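Local coordinates for organic hydroperoxide resistance protein (Deinococcus radiodurans, PDB 1USP) that probably protects the cell by reducing organic hydroperoxides with a redox-active thiol pair, as other members of the OsmC/Ohr family do, at residues T18-S21 / L26-D29; N45-F50 / V83-A88; A52-C57 / V96-H101; G63-R68 / M114-E119. All blocks are in the same frame, centred on the assembly; numbering follows the deposited sequence.

Contact 1 (T18-S21 / L26-D29); sequences TTRS and LNLD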
loop_
_atom_site.group_PDB
_atom_site.type_symbol
_atom_site.label_atom_id
_atom_site.label_comp_id
_atom_site.label_asym_id
_atom_site.label_seq_id
_atom_site.Cartn_x
_atom_site.Cartn_y
_atom_site.Cartn_z
ATOM N N THR A 18 15.487 0.962 0.672
ATOM C CA THR A 18 14.833 -0.042 -0.148
ATOM C C THR A 18 13.645 -0.590 0.612
ATOM O O THR A 18 13.590 -0.500 1.830
ATOM C CB THR A 18 15.765 -1.225 -0.473
ATOM O OG1 THR A 18 16.328 -1.732 0.739
ATOM C CG2 THR A 18 16.971 -0.815 -1.299
ATOM N N THR A 19 12.706 -1.183 -0.110
ATOM C CA THR A 19 11.709 -2.020 0.520
ATOM C C THR A 19 11.596 -3.313 -0.300
ATOM O O THR A 19 11.520 -3.282 -1.521
ATOM C CB THR A 19 10.388 -1.249 0.700
ATOM O OG1 THR A 19 9.441 -2.035 1.441
ATOM C CG2 THR A 19 9.709 -0.959 -0.640
ATOM N N ARG A 20 11.637 -4.440 0.388
ATOM C CA ARG A 20 11.898 -5.716 -0.250
ATOM C C ARG A 20 11.061 -6.800 0.387
ATOM O O ARG A 20 11.063 -6.940 1.595
ATOM C CB ARG A 20 13.398 -6.057 -0.124
ATOM C CG ARG A 20 14.319 -5.091 -0.875
ATOM C CD ARG A 20 15.813 -5.463 -0.805
ATOM N NE ARG A 20 16.095 -6.773 -1.404
ATOM C CZ ARG A 20 17.252 -7.436 -1.282
ATOM N NH1 ARG A 20 18.258 -6.926 -0.576
ATOM N NH2 ARG A 20 17.403 -8.622 -1.875
ATOM N N SER A 21 10.344 -7.572 -0.419
ATOM C CA SER A 21 9.556 -8.681 0.110
ATOM C C SER A 21 10.448 -9.880 0.433
ATOM O O SER A 21 11.504 -10.068 -0.173
ATOM C CB SER A 21 8.457 -9.087 -0.869
ATOM O OG SER A 21 9.015 -9.620 -2.041
ATOM N N LEU A 26 9.235 -8.396 -4.713
ATOM C CA LEU A 26 9.421 -6.947 -4.681
ATOM C C LEU A 26 10.832 -6.613 -4.231
ATOM O O LEU A 26 11.263 -7.061 -3.190
ATOM C CB LEU A 26 8.427 -6.297 -3.725
ATOM C CG LEU A 26 6.977 -6.244 -4.174
ATOM C CD1 LEU A 26 6.130 -5.485 -3.150
ATOM C CD2 LEU A 26 6.845 -5.634 -5.550
ATOM N N ASN A 27 11.534 -5.809 -5.019
ATOM C CA ASN A 27 12.916 -5.437 -4.731
ATOM C C ASN A 27 13.084 -3.983 -5.191
ATOM O O ASN A 27 13.595 -3.666 -6.275
ATOM C CB ASN A 27 13.867 -6.396 -5.462
ATOM C CG ASN A 27 15.338 -6.104 -5.202
ATOM O OD1 ASN A 27 15.699 -5.472 -4.203
ATOM N ND2 ASN A 27 16.204 -6.575 -6.110
ATOM N N LEU A 28 12.613 -3.089 -4.343
ATOM C CA LEU A 28 12.384 -1.720 -4.764
ATOM C C LEU A 28 13.245 -0.737 -4.025
ATOM O O LEU A 28 13.447 -0.832 -2.823
ATOM C CB LEU A 28 10.918 -1.361 -4.546
ATOM C CG LEU A 28 9.954 -2.284 -5.283
ATOM C CD1 LEU A 28 8.529 -2.135 -4.739
ATOM C CD2 LEU A 28 10.023 -1.969 -6.777
ATOM N N ASP A 29 13.738 0.225 -4.780
ATOM C CA ASP A 29 14.413 1.370 -4.233
ATOM C C ASP A 29 13.350 2.353 -3.835
ATOM O O ASP A 29 12.247 2.344 -4.410
ATOM C CB ASP A 29 15.314 1.980 -5.300
ATOM C CG ASP A 29 16.448 1.058 -5.690
ATOM O OD1 ASP A 29 17.201 0.630 -4.795
ATOM O OD2 ASP A 29 16.658 0.705 -6.859
#

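Contact 2 (N45-F50 / V83-A88); sequences NPEQLF and VGLQKA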
loop_
_atom_site.group_PDB
_atom_site.type_symbol
_atom_site.label_atom_id
_atom_site.label_comp_id
_atom_site.label_asym_id
_atom_site.label_seq_id
_atom_site.Cartn_x
_atom_site.Cartn_y
_atom_site.Cartn_z
ATOM N N ASN A 45 7.749 5.309 -3.550
ATOM C CA ASN A 45 7.455 5.894 -2.255
ATOM C C ASN A 45 6.168 5.252 -1.704
ATOM O O ASN A 45 5.459 4.560 -2.449
ATOM C CB ASN A 45 7.323 7.412 -2.425
ATOM C CG ASN A 45 6.239 7.785 -3.411
ATOM O OD1 ASN A 45 5.061 7.615 -3.124
ATOM N ND2 ASN A 45 6.626 8.290 -4.579
ATOM N N PRO A 46 5.859 5.452 -0.425
ATOM C CA PRO A 46 4.678 4.825 0.184
ATOM C C PRO A 46 3.329 5.160 -0.463
ATOM O O PRO A 46 2.486 4.293 -0.589
ATOM C CB PRO A 46 4.725 5.340 1.640
ATOM C CG PRO A 46 6.197 5.624 1.872
ATOM C CD PRO A 46 6.610 6.257 0.565
ATOM N N GLU A 47 3.134 6.396 -0.891
ATOM C CA GLU A 47 1.861 6.786 -1.510
ATOM C C GLU A 47 1.692 6.082 -2.835
ATOM O O GLU A 47 0.611 5.631 -3.191
ATOM C CB GLU A 47 1.805 8.294 -1.730
ATOM C CG GLU A 47 1.723 9.107 -0.453
ATOM C CD GLU A 47 3.001 9.099 0.372
ATOM O OE1 GLU A 47 4.102 8.906 -0.181
ATOM O OE2 GLU A 47 2.895 9.281 1.604
ATOM N N GLN A 48 2.785 5.999 -3.571
ATOM C CA GLN A 48 2.796 5.293 -4.830
ATOM C C GLN A 48 2.592 3.796 -4.670
ATOM O O GLN A 48 1.891 3.154 -5.462
ATOM C CB GLN A 48 4.101 5.587 -5.551
ATOM C CG GLN A 48 4.051 5.287 -6.998
ATOM C CD GLN A 48 5.303 5.740 -7.720
ATOM O OE1 GLN A 48 6.380 5.138 -7.547
ATOM N NE2 GLN A 48 5.171 6.801 -8.534
ATOM N N LEU A 49 3.175 3.224 -3.626
ATOM C CA LEU A 49 2.988 1.798 -3.354
ATOM C C LEU A 49 1.522 1.546 -2.971
ATOM O O LEU A 49 0.908 0.574 -3.411
ATOM C CB LEU A 49 3.957 1.308 -2.274
ATOM C CG LEU A 49 5.379 1.042 -2.798
ATOM C CD1 LEU A 49 6.415 1.052 -1.676
ATOM C CD2 LEU A 49 5.414 -0.287 -3.540
ATOM N N PHE A 50 0.940 2.469 -2.218
ATOM C CA PHE A 50 -0.465 2.342 -1.825
ATOM C C PHE A 50 -1.376 2.385 -3.058
ATOM O O PHE A 50 -2.330 1.614 -3.155
ATOM C CB PHE A 50 -0.840 3.429 -0.796
ATOM C CG PHE A 50 -2.116 3.134 -0.047
ATOM C CD1 PHE A 50 -2.154 2.152 0.920
ATOM C CD2 PHE A 50 -3.285 3.804 -0.361
ATOM C CE1 PHE A 50 -3.349 1.877 1.601
ATOM C CE2 PHE A 50 -4.477 3.546 0.305
ATOM C CZ PHE A 50 -4.519 2.577 1.274
ATOM N N VAL A 83 -3.471 8.615 -5.089
ATOM C CA VAL A 83 -3.241 8.677 -3.660
ATOM C C VAL A 83 -2.393 9.908 -3.349
ATOM O O VAL A 83 -1.229 9.983 -3.753
ATOM C CB VAL A 83 -2.509 7.430 -3.163
ATOM C CG1 VAL A 83 -2.286 7.497 -1.664
ATOM C CG2 VAL A 83 -3.292 6.182 -3.536
ATOM N N GLY A 84 -2.988 10.858 -2.638
ATOM C CA GLY A 84 -2.330 12.099 -2.263
ATOM C C GLY A 84 -1.986 12.124 -0.791
ATOM O O GLY A 84 -2.722 11.590 0.042
ATOM N N LEU A 85 -0.841 12.709 -0.480
ATOM C CA LEU A 85 -0.418 12.934 0.888
ATOM C C LEU A 85 -0.855 14.330 1.301
ATOM O O LEU A 85 -0.559 15.309 0.617
ATOM C CB LEU A 85 1.101 12.808 1.008
ATOM C CG LEU A 85 1.650 12.872 2.431
ATOM C CD1 LEU A 85 1.195 11.654 3.231
ATOM C CD2 LEU A 85 3.158 12.988 2.424
ATOM N N GLN A 86 -1.560 14.408 2.418
ATOM C CA GLN A 86 -2.026 15.671 2.963
ATOM C C GLN A 86 -1.431 15.839 4.355
ATOM O O GLN A 86 -1.295 14.870 5.095
ATOM C CB GLN A 86 -3.559 15.688 3.024
ATOM C CG GLN A 86 -4.243 15.742 1.666
ATOM C CD GLN A 86 -5.758 15.943 1.759
ATOM O OE1 GLN A 86 -6.316 15.991 2.854
ATOM N NE2 GLN A 86 -6.421 16.045 0.607
ATOM N N LYS A 87 -1.036 17.060 4.697
ATOM C CA LYS A 87 -0.579 17.369 6.046
ATOM C C LYS A 87 -1.815 17.655 6.895
ATOM O O LYS A 87 -2.733 18.350 6.457
ATOM C CB LYS A 87 0.378 18.571 6.062
ATOM C CG LYS A 87 1.783 18.271 5.526
ATOM C CD LYS A 87 2.866 19.148 6.188
ATOM C CE LYS A 87 4.180 18.391 6.434
ATOM N NZ LYS A 87 4.326 17.884 7.847
ATOM N N ALA A 88 -1.822 17.110 8.105
ATOM C CA ALA A 88 -2.955 17.208 9.018
ATOM C C ALA A 88 -2.415 17.517 10.414
ATOM O O ALA A 88 -2.412 16.654 11.295
ATOM C CB ALA A 88 -3.748 15.891 9.020
#

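Contact 3 (A52-C57 / V96-H101); sequences AGYAAC and VELEGH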
loop_
_atom_site.group_PDB
_atom_site.type_symbol
_atom_site.label_atom_id
_atom_site.label_comp_id
_atom_site.label_asym_id
_atom_site.label_seq_id
_atom_site.Cartn_x
_atom_site.Cartn_y
_atom_site.Cartn_z
ATOM N N ALA A 52 -0.560 1.648 -6.186
ATOM C CA ALA A 52 -0.375 0.434 -6.964
ATOM C C ALA A 52 -1.100 -0.743 -6.335
ATOM O O ALA A 52 -1.716 -1.547 -7.037
ATOM C CB ALA A 52 1.090 0.133 -7.130
ATOM N N GLY A 53 -1.046 -0.834 -5.012
ATOM C CA GLY A 53 -1.692 -1.921 -4.295
ATOM C C GLY A 53 -3.207 -1.827 -4.291
ATOM O O GLY A 53 -3.904 -2.827 -4.461
ATOM N N TYR A 54 -3.732 -0.621 -4.122
ATOM C CA TYR A 54 -5.188 -0.416 -4.057
ATOM C C TYR A 54 -5.812 -0.687 -5.426
ATOM O O TYR A 54 -6.875 -1.291 -5.518
ATOM C CB TYR A 54 -5.512 1.022 -3.630
ATOM C CG TYR A 54 -6.791 1.237 -2.857
ATOM C CD1 TYR A 54 -7.894 0.404 -3.005
ATOM C CD2 TYR A 54 -6.894 2.311 -1.973
ATOM C CE1 TYR A 54 -9.087 0.638 -2.286
ATOM C CE2 TYR A 54 -8.065 2.538 -1.240
ATOM C CZ TYR A 54 -9.158 1.701 -1.411
ATOM O OH TYR A 54 -10.306 1.931 -0.701
ATOM N N ALA A 55 -5.157 -0.237 -6.494
ATOM C CA ALA A 55 -5.642 -0.523 -7.843
ATOM C C ALA A 55 -5.652 -2.041 -8.101
ATOM O O ALA A 55 -6.611 -2.570 -8.655
ATOM C CB ALA A 55 -4.808 0.198 -8.888
ATOM N N ALA A 56 -4.604 -2.730 -7.665
ATOM C CA ALA A 56 -4.511 -4.182 -7.832
ATOM C C ALA A 56 -5.599 -4.919 -7.022
ATOM O O ALA A 56 -6.178 -5.905 -7.484
ATOM C CB ALA A 56 -3.124 -4.658 -7.435
ATOM N N CYS A 57 -5.876 -4.414 -5.822
ATOM C CA CYS A 57 -6.860 -5.006 -4.911
ATOM C C CYS A 57 -8.263 -4.885 -5.491
ATOM O O CYS A 57 -9.078 -5.796 -5.381
ATOM C CB CYS A 57 -6.794 -4.279 -3.560
ATOM S SG CYS A 57 -7.827 -5.003 -2.258
ATOM N N VAL A 96 -7.682 9.609 -1.424
ATOM C CA VAL A 96 -7.753 8.525 -2.400
ATOM C C VAL A 96 -8.924 8.635 -3.373
ATOM O O VAL A 96 -10.063 8.801 -2.961
ATOM C CB VAL A 96 -7.868 7.158 -1.690
ATOM C CG1 VAL A 96 -8.034 6.013 -2.714
ATOM C CG2 VAL A 96 -6.649 6.912 -0.813
ATOM N N GLU A 97 -8.652 8.510 -4.660
ATOM C CA GLU A 97 -9.735 8.267 -5.613
ATOM C C GLU A 97 -9.435 7.096 -6.498
ATOM O O GLU A 97 -8.279 6.821 -6.831
ATOM C CB GLU A 97 -10.126 9.515 -6.395
ATOM C CG GLU A 97 -9.119 10.110 -7.329
ATOM C CD GLU A 97 -9.685 11.331 -8.054
ATOM O OE1 GLU A 97 -9.514 11.442 -9.272
ATOM O OE2 GLU A 97 -10.304 12.194 -7.402
ATOM N N LEU A 98 -10.485 6.362 -6.841
ATOM C CA LEU A 98 -10.366 5.177 -7.675
ATOM C C LEU A 98 -11.246 5.382 -8.884
ATOM O O LEU A 98 -12.424 5.682 -8.735
ATOM C CB LEU A 98 -10.792 3.950 -6.910
ATOM C CG LEU A 98 -10.054 3.765 -5.576
ATOM C CD1 LEU A 98 -10.718 2.720 -4.756
ATOM C CD2 LEU A 98 -8.588 3.422 -5.806
ATOM N N GLU A 99 -10.669 5.236 -10.075
ATOM C CA GLU A 99 -11.371 5.506 -11.331
ATOM C C GLU A 99 -11.336 4.285 -12.209
ATOM O O GLU A 99 -10.272 3.871 -12.641
ATOM C CB GLU A 99 -10.720 6.691 -12.064
ATOM C CG GLU A 99 -11.385 7.081 -13.389
ATOM C CD GLU A 99 -10.691 8.252 -14.060
ATOM O OE1 GLU A 99 -10.696 9.363 -13.496
ATOM O OE2 GLU A 99 -10.126 8.066 -15.153
ATOM N N GLY A 100 -12.505 3.724 -12.512
ATOM C CA GLY A 100 -12.587 2.581 -13.392
ATOM C C GLY A 100 -12.939 2.943 -14.829
ATOM O O GLY A 100 -13.610 3.935 -15.094
ATOM N N HIS A 101 -12.489 2.105 -15.749
ATOM C CA HIS A 101 -12.873 2.177 -17.164
ATOM C C HIS A 101 -13.113 0.760 -17.657
ATOM O O HIS A 101 -12.241 -0.083 -17.568
ATOM C CB HIS A 101 -11.795 2.859 -18.008
ATOM C CG HIS A 101 -12.158 2.982 -19.454
ATOM N ND1 HIS A 101 -12.666 4.142 -20.000
ATOM C CD2 HIS A 101 -12.124 2.075 -20.461
ATOM C CE1 HIS A 101 -12.914 3.951 -21.285
ATOM N NE2 HIS A 101 -12.601 2.702 -21.589
#

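Contact 4 (G63-R68 / M114-E119); sequences GVVSRR and MHAAHE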
loop_
_atom_site.group_PDB
_atom_site.type_symbol
_atom_site.label_atom_id
_atom_site.label_comp_id
_atom_site.label_asym_id
_atom_site.label_seq_id
_atom_site.Cartn_x
_atom_site.Cartn_y
_atom_site.Cartn_z
ATOM N N GLY A 63 -12.586 -9.541 -9.788
ATOM C CA GLY A 63 -12.501 -10.970 -10.045
ATOM C C GLY A 63 -13.443 -11.746 -9.153
ATOM O O GLY A 63 -14.164 -12.624 -9.623
ATOM N N VAL A 64 -13.456 -11.386 -7.869
ATOM C CA VAL A 64 -14.313 -12.019 -6.873
ATOM C C VAL A 64 -15.780 -11.776 -7.205
ATOM O O VAL A 64 -16.591 -12.691 -7.111
ATOM C CB VAL A 64 -14.025 -11.482 -5.446
ATOM C CG1 VAL A 64 -15.112 -11.918 -4.462
ATOM C CG2 VAL A 64 -12.660 -11.958 -4.964
ATOM N N VAL A 65 -16.100 -10.550 -7.601
ATOM C CA VAL A 65 -17.471 -10.151 -7.879
ATOM C C VAL A 65 -18.027 -10.876 -9.109
ATOM O O VAL A 65 -19.187 -11.280 -9.114
ATOM C CB VAL A 65 -17.591 -8.607 -8.017
ATOM C CG1 VAL A 65 -18.878 -8.191 -8.735
ATOM C CG2 VAL A 65 -17.511 -7.942 -6.634
ATOM N N SER A 66 -17.206 -11.043 -10.139
ATOM C CA SER A 66 -17.657 -11.667 -11.385
ATOM C C SER A 66 -17.974 -13.148 -11.183
ATOM O O SER A 66 -18.966 -13.647 -11.707
ATOM C CB SER A 66 -16.606 -11.497 -12.479
ATOM O OG SER A 66 -15.353 -11.986 -12.051
ATOM N N ARG A 67 -17.142 -13.840 -10.408
ATOM C CA ARG A 67 -17.345 -15.263 -10.119
ATOM C C ARG A 67 -18.597 -15.492 -9.279
ATOM O O ARG A 67 -19.427 -16.350 -9.601
ATOM C CB ARG A 67 -16.136 -15.845 -9.383
ATOM C CG ARG A 67 -14.874 -15.917 -10.224
ATOM C CD ARG A 67 -13.760 -16.750 -9.597
ATOM N NE ARG A 67 -12.621 -15.931 -9.175
ATOM C CZ ARG A 67 -12.343 -15.567 -7.916
ATOM N NH1 ARG A 67 -13.118 -15.934 -6.894
ATOM N NH2 ARG A 67 -11.269 -14.820 -7.678
ATOM N N ARG A 68 -18.721 -14.719 -8.205
ATOM C CA ARG A 68 -19.844 -14.840 -7.282
ATOM C C ARG A 68 -21.180 -14.464 -7.940
ATOM O O ARG A 68 -22.206 -15.078 -7.641
ATOM C CB ARG A 68 -19.603 -13.995 -6.018
ATOM C CG ARG A 68 -18.432 -14.483 -5.147
ATOM C CD ARG A 68 -18.682 -14.457 -3.637
ATOM N NE ARG A 68 -18.354 -13.168 -3.008
ATOM C CZ ARG A 68 -17.418 -12.969 -2.065
ATOM N NH1 ARG A 68 -16.653 -13.960 -1.618
ATOM N NH2 ARG A 68 -17.237 -11.752 -1.567
HETATM N N MSE A 114 -18.010 -0.878 -9.515
HETATM C CA MSE A 114 -17.153 -0.099 -8.629
HETATM C C MSE A 114 -17.643 -0.214 -7.195
HETATM O O MSE A 114 -16.853 -0.302 -6.272
HETATM C CB MSE A 114 -17.122 1.378 -9.032
HETATM C CG MSE A 114 -16.367 1.713 -10.335
HETATM SE SE MSE A 114 -14.507 1.155 -10.361
HETATM C CE MSE A 114 -13.760 2.660 -9.331
ATOM N N HIS A 115 -18.960 -0.210 -7.000
ATOM C CA HIS A 115 -19.493 -0.298 -5.641
ATOM C C HIS A 115 -19.313 -1.695 -5.062
ATOM O O HIS A 115 -18.960 -1.855 -3.888
ATOM C CB HIS A 115 -20.965 0.122 -5.628
ATOM C CG HIS A 115 -21.166 1.593 -5.815
ATOM N ND1 HIS A 115 -21.226 2.471 -4.761
ATOM C CD2 HIS A 115 -21.290 2.343 -6.934
ATOM C CE1 HIS A 115 -21.423 3.693 -5.219
ATOM N NE2 HIS A 115 -21.461 3.646 -6.535
ATOM N N ALA A 116 -19.531 -2.699 -5.901
ATOM C CA ALA A 116 -19.344 -4.093 -5.535
ATOM C C ALA A 116 -17.905 -4.402 -5.123
ATOM O O ALA A 116 -17.658 -5.062 -4.113
ATOM C CB ALA A 116 -19.762 -4.985 -6.707
ATOM N N ALA A 117 -16.959 -3.921 -5.916
ATOM C CA ALA A 117 -15.555 -4.058 -5.615
ATOM C C ALA A 117 -15.202 -3.330 -4.329
ATOM O O ALA A 117 -14.426 -3.836 -3.538
ATOM C CB ALA A 117 -14.730 -3.525 -6.752
ATOM N N HIS A 118 -15.793 -2.154 -4.122
ATOM C CA HIS A 118 -15.507 -1.342 -2.945
ATOM C C HIS A 118 -15.943 -2.022 -1.645
ATOM O O HIS A 118 -15.350 -1.809 -0.583
ATOM C CB HIS A 118 -16.180 0.028 -3.052
ATOM C CG HIS A 118 -15.707 1.011 -2.022
ATOM N ND1 HIS A 118 -16.505 1.459 -0.987
ATOM C CD2 HIS A 118 -14.512 1.623 -1.861
ATOM C CE1 HIS A 118 -15.825 2.326 -0.257
ATOM N NE2 HIS A 118 -14.613 2.438 -0.763
ATOM N N GLU A 119 -17.000 -2.811 -1.749
ATOM C CA GLU A 119 -17.539 -3.544 -0.629
ATOM C C GLU A 119 -16.607 -4.692 -0.265
ATOM O O GLU A 119 -16.466 -5.013 0.896
ATOM C CB GLU A 119 -18.936 -4.080 -0.967
ATOM C CG GLU A 119 -19.490 -5.027 0.087
ATOM C CD GLU A 119 -20.753 -4.532 0.754
ATOM O OE1 GLU A 119 -20.854 -3.320 1.030
ATOM O OE2 GLU A 119 -21.642 -5.371 1.033
#

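Contact 1 (T18-S21 / L26-D29)
Ser21 keeps its hydroxyl between its own backbone N and carbonyl carbon (chi1 66°), and this turns OG toward Leu26. Leu26 N donates to Ser21 OG over 2.9 Å, and the bond is nearly straight at 168°. Asn27 CG stands anti to its backbone N (chi1 -179°), which brings the amide alongside Arg20. There Asn27 OD1 lies 3.1 Å from Arg20 NE. The approach is oblique to the guanidinium and the angle is too poor for a hydrogen bond. The two side chains point the same way, with their flat ends turned out of parallel.

The strands are antiparallel. Thr19 and Leu28 form the hydrogen-bonded pair: Thr19 N gives to Leu28 O at 2.8 Å, and Leu28 N gives back to Thr19 O at 3.0 Å. Ser21 N also reaches Leu26 O, at 3.0 Å. On the face of Thr19, Thr19 CG2 packs on Leu28 CB at 4.1 Å, and both residues touch Leu49 of helix 46-68. Thr19 OG1 is hydrogen-bonded to the backbone of the other subunit. Thr18, Arg20, Asn27 and Asp29 share the opposite face.

Ser21 OG also bonds to Asp23 in the connecting turn. One hydroxyl therefore ties the turn to Leu26, just before the returning strand. The chemistry is that of a beta hairpin with a polar outer face and an inner face that joins the hydrophobic packing.

Contact 2 (N45-F50 / V83-A88)
Glu47 and Val83 have the nearest CA atoms, 5.9 Å apart, where helix 46-50 passes strand 83-88 at 146° between their directions. Val83 points at the helix backbone, and Val83 CB lies 3.6 Å from Glu47 O. This is a packing contact of a branched side chain against a carbonyl oxygen.

Val83 also meets Phe50. Val83 CG2 approaches the ring at the edge, in the ring plane, with 4.0 Å to Phe50 CD2. The two side chains cross at about a right angle. Glu47 bends at chi2 (70°), which folds its carboxylate over Leu85. Glu47 OE2 comes within 3.3 Å of Leu85 CD1, while Glu47 CG lies 4.0 Å from Leu85 CB. A buried carboxylate oxygen thus rests on an apolar methyl group.

The start of the helix is fixed by Asn45. It is the N-cap, and Asn45 OD1 accepts from Gln48 N at 2.8 Å with the donor tilted 34° from the carbonyl plane. Asn45 ND2 is hydrogen-bonded to an aromatic side chain of the other subunit. Phe50 also meets an aromatic ring of that subunit edge-to-face.

Val83, Gly84 and Leu85 pair with an antiparallel strand of the other subunit, so the sheet runs on across the interface. A capped helix laid on such a shared sheet fits the intertwined dimer known for the OsmC/Ohr fold.

Contact 3 (A52-C57 / V96-H101)
Tyr54 and Leu98 make the tight part of this contact. Leu98 CD1 sits over one face of the Tyr54 ring, 4.0 Å from the ring centroid and 26° off the normal, a CH-pi contact. It is displaced toward the rim, and the ring atom closest to Leu98 CD1 is Tyr54 CE1 at 3.6 Å. The other methyl, Leu98 CD2, reaches the inner end of the ring, 4.1 Å from Tyr54 CG. Val96 adds a second apolar touch. Val96 CG1 stands anti to the backbone N (chi1 176°), which aims it at the ring; Val96 CG1 comes obliquely to Tyr54 CE2 at 3.8 Å. All three residues are buried, and their packing is purely apolar.

The far side of the strand is different. Glu97 points away from the helix, and both it and Glu99 are partly exposed. Their carboxylates form salt bridges with Arg82 and Lys136, and Glu97 also with Arg134. These basic groups probably help keep the carboxylates charged. The strand is thus apolar toward helix 46-68 and ionic on its outer face.

Cys57, about one turn beyond Tyr54 on the same helix, is disulfide-bonded to Cys121; in Ohr proteins such a cysteine pair is the redox centre. Tyr54 OH is hydrogen-bonded to Ser124 of helix 122-127, and its ring meets Tyr123. Strand 91-101, which holds segment 96-101, lies in the sheet between strands 78-88 and 134-137.

Contact 4 (G63-R68 / M114-E119)
Val65 meets Ala116 where two helices pack together. The end of the long helix 46-68 lies against helix 107-120 of the OsmC/Ohr fold. The nearest CA atoms are those of Val65 and Ala116, 6.8 Å apart. This close approach is consistent with the small alanine side chain that faces the valine.

The contact across the segments is apolar. Both Val65 methyls turn to the one Ala116 methyl. Val65 CG1 is anti to its backbone N (chi1 162°), and CG2 lies beside that N. With these torsions both methyls bear on Ala116 CB. Val65 CG2 is 3.7 Å from Ala116 CB, and Val65 CG1 is 3.9 Å from Ala116 CB. Val65 CG2 also rests on the helix backbone, 3.8 Å from Ala116 O. The buried area is small, and neighbours add to the packing. Ala117 packs on Phe58 and Ala61 of the long helix, while Val64 and Arg68 touch Val120 of the other.

Hydrogen bonds run within each helix. Arg68 N bonds to Val64 O at 3.1 Å, and His118 N bonds to Met114 O at 3.0 Å. Ser66 OG lies near the carbonyls of Leu62 and Gly63, and the choice between them is not settled. Arg67 and Arg68 are exposed residues.

The Arg68 guanidinium lies over its own helix, with Val64 CG1 over its centre, 3.5 Å above the plane. Val65 CG2 also comes to the backbone of the second helix at Ala117 N, 4.1 Å away.

Contact 1 closes first along the chain and lies in the separate hairpin sheet. The other three cross one another, their segments alternating, and all share helix 46-68. Contact 2 holds the start of that helix, contact 3 its middle and contact 4 its end. Contacts 2 and 3 have centres about 13 Å apart and reach neighbouring strands of one sheet; Phe50 and Val96 touch between them. The centres of contacts 3 and 4 are also about 13 Å apart, and the two meet where the selenomethionine Met114 packs on strand 96-101. Contact 1 reaches contact 2 through Leu49. The centres of contacts 1 and 4 lie about 30 Å apart. The long helix therefore links hairpin, sheet and second helix.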